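Local coordinates for malonyl-CoA decarboxylase (Rhodopseudomonas palustris, PDB 4KSA), which probably catalyses the decarboxylation of malonyl-CoA to acetyl-CoA and carbon dioxide, at residues G13-L18 and F220-V225. Residues are numbered along the deposited sequence; the frame is centred on the assembly and turned at random.
Sequences GLFNSL and FHPRLV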
ATOM      1  N   GLY A  13      -5.167  -2.604  -2.840  1.00 54.86           N
ATOM      2  CA  GLY A  13      -4.431  -3.541  -2.004  1.00 54.25           C
ATOM      3  C   GLY A  13      -4.344  -4.951  -2.567  1.00 55.43           C
ATOM      4  O   GLY A  13      -3.248  -5.466  -2.802  1.00 54.90           O
ATOM      5  N   LEU A  14      -5.501  -5.575  -2.780  1.00 55.58           N
ATOM      6  CA  LEU A  14      -5.570  -6.926  -3.323  1.00 56.75           C
ATOM      7  C   LEU A  14      -4.779  -7.027  -4.610  1.00 57.80           C
ATOM      8  O   LEU A  14      -4.072  -8.001  -4.836  1.00 57.47           O
ATOM      9  CB  LEU A  14      -7.024  -7.321  -3.605  1.00 57.17           C
ATOM     10  CG  LEU A  14      -7.673  -8.378  -2.716  1.00 55.85           C
ATOM     11  CD1 LEU A  14      -7.618  -7.939  -1.257  1.00 57.28           C
ATOM     12  CD2 LEU A  14      -9.099  -8.588  -3.156  1.00 54.46           C
ATOM     13  N   PHE A  15      -4.909  -6.015  -5.459  1.00 60.25           N
ATOM     14  CA  PHE A  15      -4.195  -6.011  -6.722  1.00 62.70           C
ATOM     15  C   PHE A  15      -2.691  -6.034  -6.496  1.00 64.43           C
ATOM     16  O   PHE A  15      -1.973  -6.707  -7.230  1.00 65.99           O
ATOM     17  CB  PHE A  15      -4.592  -4.796  -7.573  1.00 63.18           C
ATOM     18  CG  PHE A  15      -5.976  -4.899  -8.183  1.00 64.94           C
ATOM     19  CD1 PHE A  15      -6.620  -6.142  -8.296  1.00 64.63           C
ATOM     20  CD2 PHE A  15      -6.633  -3.758  -8.652  1.00 64.58           C
ATOM     21  CE1 PHE A  15      -7.895  -6.246  -8.861  1.00 62.91           C
ATOM     22  CE2 PHE A  15      -7.911  -3.854  -9.220  1.00 64.66           C
ATOM     23  CZ  PHE A  15      -8.540  -5.102  -9.321  1.00 64.74           C
ATOM     24  N   ASN A  16      -2.214  -5.322  -5.476  1.00 65.48           N
ATOM     25  CA  ASN A  16      -0.782  -5.284  -5.170  1.00 66.30           C
ATOM     26  C   ASN A  16      -0.269  -6.669  -4.795  1.00 65.10           C
ATOM     27  O   ASN A  16       0.868  -7.026  -5.090  1.00 64.21           O
ATOM     28  CB  ASN A  16      -0.502  -4.304  -4.024  1.00 69.94           C
ATOM     29  CG  ASN A  16      -0.918  -2.872  -4.360  1.00 73.34           C
ATOM     30  OD1 ASN A  16      -0.678  -1.943  -3.582  1.00 73.70           O
ATOM     31  ND2 ASN A  16      -1.546  -2.692  -5.522  1.00 74.53           N
ATOM     32  N   SER A  17      -1.113  -7.444  -4.129  1.00 64.78           N
ATOM     33  CA  SER A  17      -0.758  -8.802  -3.746  1.00 65.39           C
ATOM     34  C   SER A  17      -0.641  -9.657  -5.016  1.00 66.26           C
ATOM     35  O   SER A  17       0.343 -10.368  -5.211  1.00 65.54           O
ATOM     36  CB  SER A  17      -1.840  -9.385  -2.829  1.00 64.94           C
ATOM     37  OG  SER A  17      -1.987  -8.609  -1.654  1.00 62.13           O
ATOM     38  N   LEU A  18      -1.654  -9.568  -5.878  1.00 67.86           N
ATOM     39  CA  LEU A  18      -1.698 -10.317  -7.137  1.00 69.06           C
ATOM     40  C   LEU A  18      -0.588  -9.868  -8.089  1.00 68.93           C
ATOM     41  O   LEU A  18      -0.320 -10.522  -9.103  1.00 68.53           O
ATOM     42  CB  LEU A  18      -3.058 -10.119  -7.830  1.00 69.24           C
ATOM     43  CG  LEU A  18      -4.326 -10.245  -6.977  1.00 69.49           C
ATOM     44  CD1 LEU A  18      -5.566  -9.826  -7.783  1.00 67.16           C
ATOM     45  CD2 LEU A  18      -4.435 -11.677  -6.473  1.00 68.46           C
ATOM     46  N   PHE A 220      -4.314  -0.548 -16.769  1.00 34.37           N
ATOM     47  CA  PHE A 220      -3.858  -1.847 -16.331  1.00 32.43           C
ATOM     48  C   PHE A 220      -5.016  -2.667 -15.833  1.00 33.11           C
ATOM     49  O   PHE A 220      -5.973  -2.134 -15.281  1.00 35.35           O
ATOM     50  CB  PHE A 220      -2.836  -1.692 -15.198  1.00 28.35           C
ATOM     51  CG  PHE A 220      -1.557  -1.024 -15.617  1.00 28.53           C
ATOM     52  CD1 PHE A 220      -0.437  -1.778 -15.946  1.00 26.11           C
ATOM     53  CD2 PHE A 220      -1.487   0.360 -15.751  1.00 30.10           C
ATOM     54  CE1 PHE A 220       0.745  -1.175 -16.417  1.00 26.38           C
ATOM     55  CE2 PHE A 220      -0.302   0.982 -16.229  1.00 30.11           C
ATOM     56  CZ  PHE A 220       0.813   0.202 -16.562  1.00 27.28           C
ATOM     57  N   HIS A 221      -4.938  -3.972 -16.053  1.00 33.02           N
ATOM     58  CA  HIS A 221      -5.952  -4.880 -15.553  1.00 31.20           C
ATOM     59  C   HIS A 221      -5.194  -6.009 -14.844  1.00 30.08           C
ATOM     60  O   HIS A 221      -4.158  -6.468 -15.309  1.00 25.26           O
ATOM     61  CB  HIS A 221      -6.810  -5.424 -16.692  1.00 30.84           C
ATOM     62  CG  HIS A 221      -8.025  -6.154 -16.222  1.00 32.66           C
ATOM     63  ND1 HIS A 221      -7.955  -7.320 -15.491  1.00 30.86           N
ATOM     64  CD2 HIS A 221      -9.343  -5.874 -16.364  1.00 32.12           C
ATOM     65  CE1 HIS A 221      -9.178  -7.727 -15.203  1.00 32.24           C
ATOM     66  NE2 HIS A 221     -10.040  -6.869 -15.722  1.00 31.18           N
ATOM     67  N   PRO A 222      -5.693  -6.445 -13.686  1.00 31.90           N
ATOM     68  CA  PRO A 222      -5.030  -7.520 -12.939  1.00 31.76           C
ATOM     69  C   PRO A 222      -4.787  -8.825 -13.718  1.00 33.79           C
ATOM     70  O   PRO A 222      -3.889  -9.580 -13.357  1.00 35.06           O
ATOM     71  CB  PRO A 222      -5.947  -7.717 -11.722  1.00 30.81           C
ATOM     72  CG  PRO A 222      -7.303  -7.234 -12.200  1.00 32.58           C
ATOM     73  CD  PRO A 222      -6.952  -6.026 -13.033  1.00 32.24           C
ATOM     74  N   ARG A 223      -5.566  -9.093 -14.775  1.00 34.94           N
ATOM     75  CA  ARG A 223      -5.393 -10.322 -15.564  1.00 34.82           C
ATOM     76  C   ARG A 223      -4.034 -10.391 -16.227  1.00 33.53           C
ATOM     77  O   ARG A 223      -3.502 -11.472 -16.419  1.00 35.74           O
ATOM     78  CB  ARG A 223      -6.453 -10.459 -16.664  1.00 35.70           C
ATOM     79  CG  ARG A 223      -7.836 -10.827 -16.193  1.00 39.07           C
ATOM     80  CD  ARG A 223      -7.904 -12.228 -15.611  1.00 39.03           C
ATOM     81  NE  ARG A 223      -9.272 -12.537 -15.207  1.00 41.19           N
ATOM     82  CZ  ARG A 223      -9.739 -13.766 -15.013  1.00 41.90           C
ATOM     83  NH1 ARG A 223     -11.005 -13.944 -14.648  1.00 38.77           N
ATOM     84  NH2 ARG A 223      -8.937 -14.814 -15.186  1.00 41.52           N
ATOM     85  N   LEU A 224      -3.497  -9.238 -16.606  1.00 33.18           N
ATOM     86  CA  LEU A 224      -2.200  -9.160 -17.242  1.00 34.98           C
ATOM     87  C   LEU A 224      -1.350  -8.208 -16.434  1.00 38.07           C
ATOM     88  O   LEU A 224      -1.203  -7.032 -16.766  1.00 38.31           O
ATOM     89  CB  LEU A 224      -2.329  -8.648 -18.666  1.00 36.47           C
ATOM     90  CG  LEU A 224      -3.045  -9.573 -19.637  1.00 38.41           C
ATOM     91  CD1 LEU A 224      -3.110  -8.905 -20.994  1.00 38.23           C
ATOM     92  CD2 LEU A 224      -2.306 -10.911 -19.723  1.00 38.58           C
ATOM     93  N   VAL A 225      -0.807  -8.747 -15.356  1.00 40.02           N
ATOM     94  CA  VAL A 225       0.039  -8.020 -14.437  1.00 40.96           C
ATOM     95  C   VAL A 225       1.186  -7.260 -15.092  1.00 39.52           C
ATOM     96  O   VAL A 225       1.860  -7.785 -15.967  1.00 36.32           O
ATOM     97  CB  VAL A 225       0.602  -8.985 -13.367  1.00 42.69           C
ATOM     98  CG1 VAL A 225       1.937  -8.462 -12.832  1.00 40.73           C
ATOM     99  CG2 VAL A 225      -0.423  -9.115 -12.218  1.00 42.37           C
TER
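Phe15 of helix 6-22 packs its ring against Pro222, in the loop of the beta-hairpin formed by strands 214-220 and 230-237 of the mixed sheet, so an N-terminal helix is tied to a strand-connecting loop of the C-terminal family region. It is a worked example of how an aromatic ring and a proline make an apolar helix-to-loop joint. Along the phenylalanine, CB leaves the helix with CG anti to the carbonyl carbon (chi1 -73°), which carries the ring out to the loop. There CD1 lies 3.8 Å from Pro222 CB, and CE1 comes to 3.5 Å from Pro222 CG. At the tip, CZ stands 3.8 Å from Pro222 CG. Pro222 CD sits over one face, offset toward the rim. Leu18 CD1 lies in plane at the edge of the same ring and reaches Pro222 CB at 4.5 Å. Phe172 of the same chain meets the Phe15 ring edge-to-face and also touches Pro222, as does Phe172 of the second subunit. With an alanine in place of Phe15, the ring spanning from helix to Pro222 would be lost, which would probably leave a gap between them. Within the loop, Arg223 N donates an in-plane bond to His221 ND1. One turn further along the helix, the carbonyl oxygen Leu18 O lies 3.4 Å from Val225 CG2.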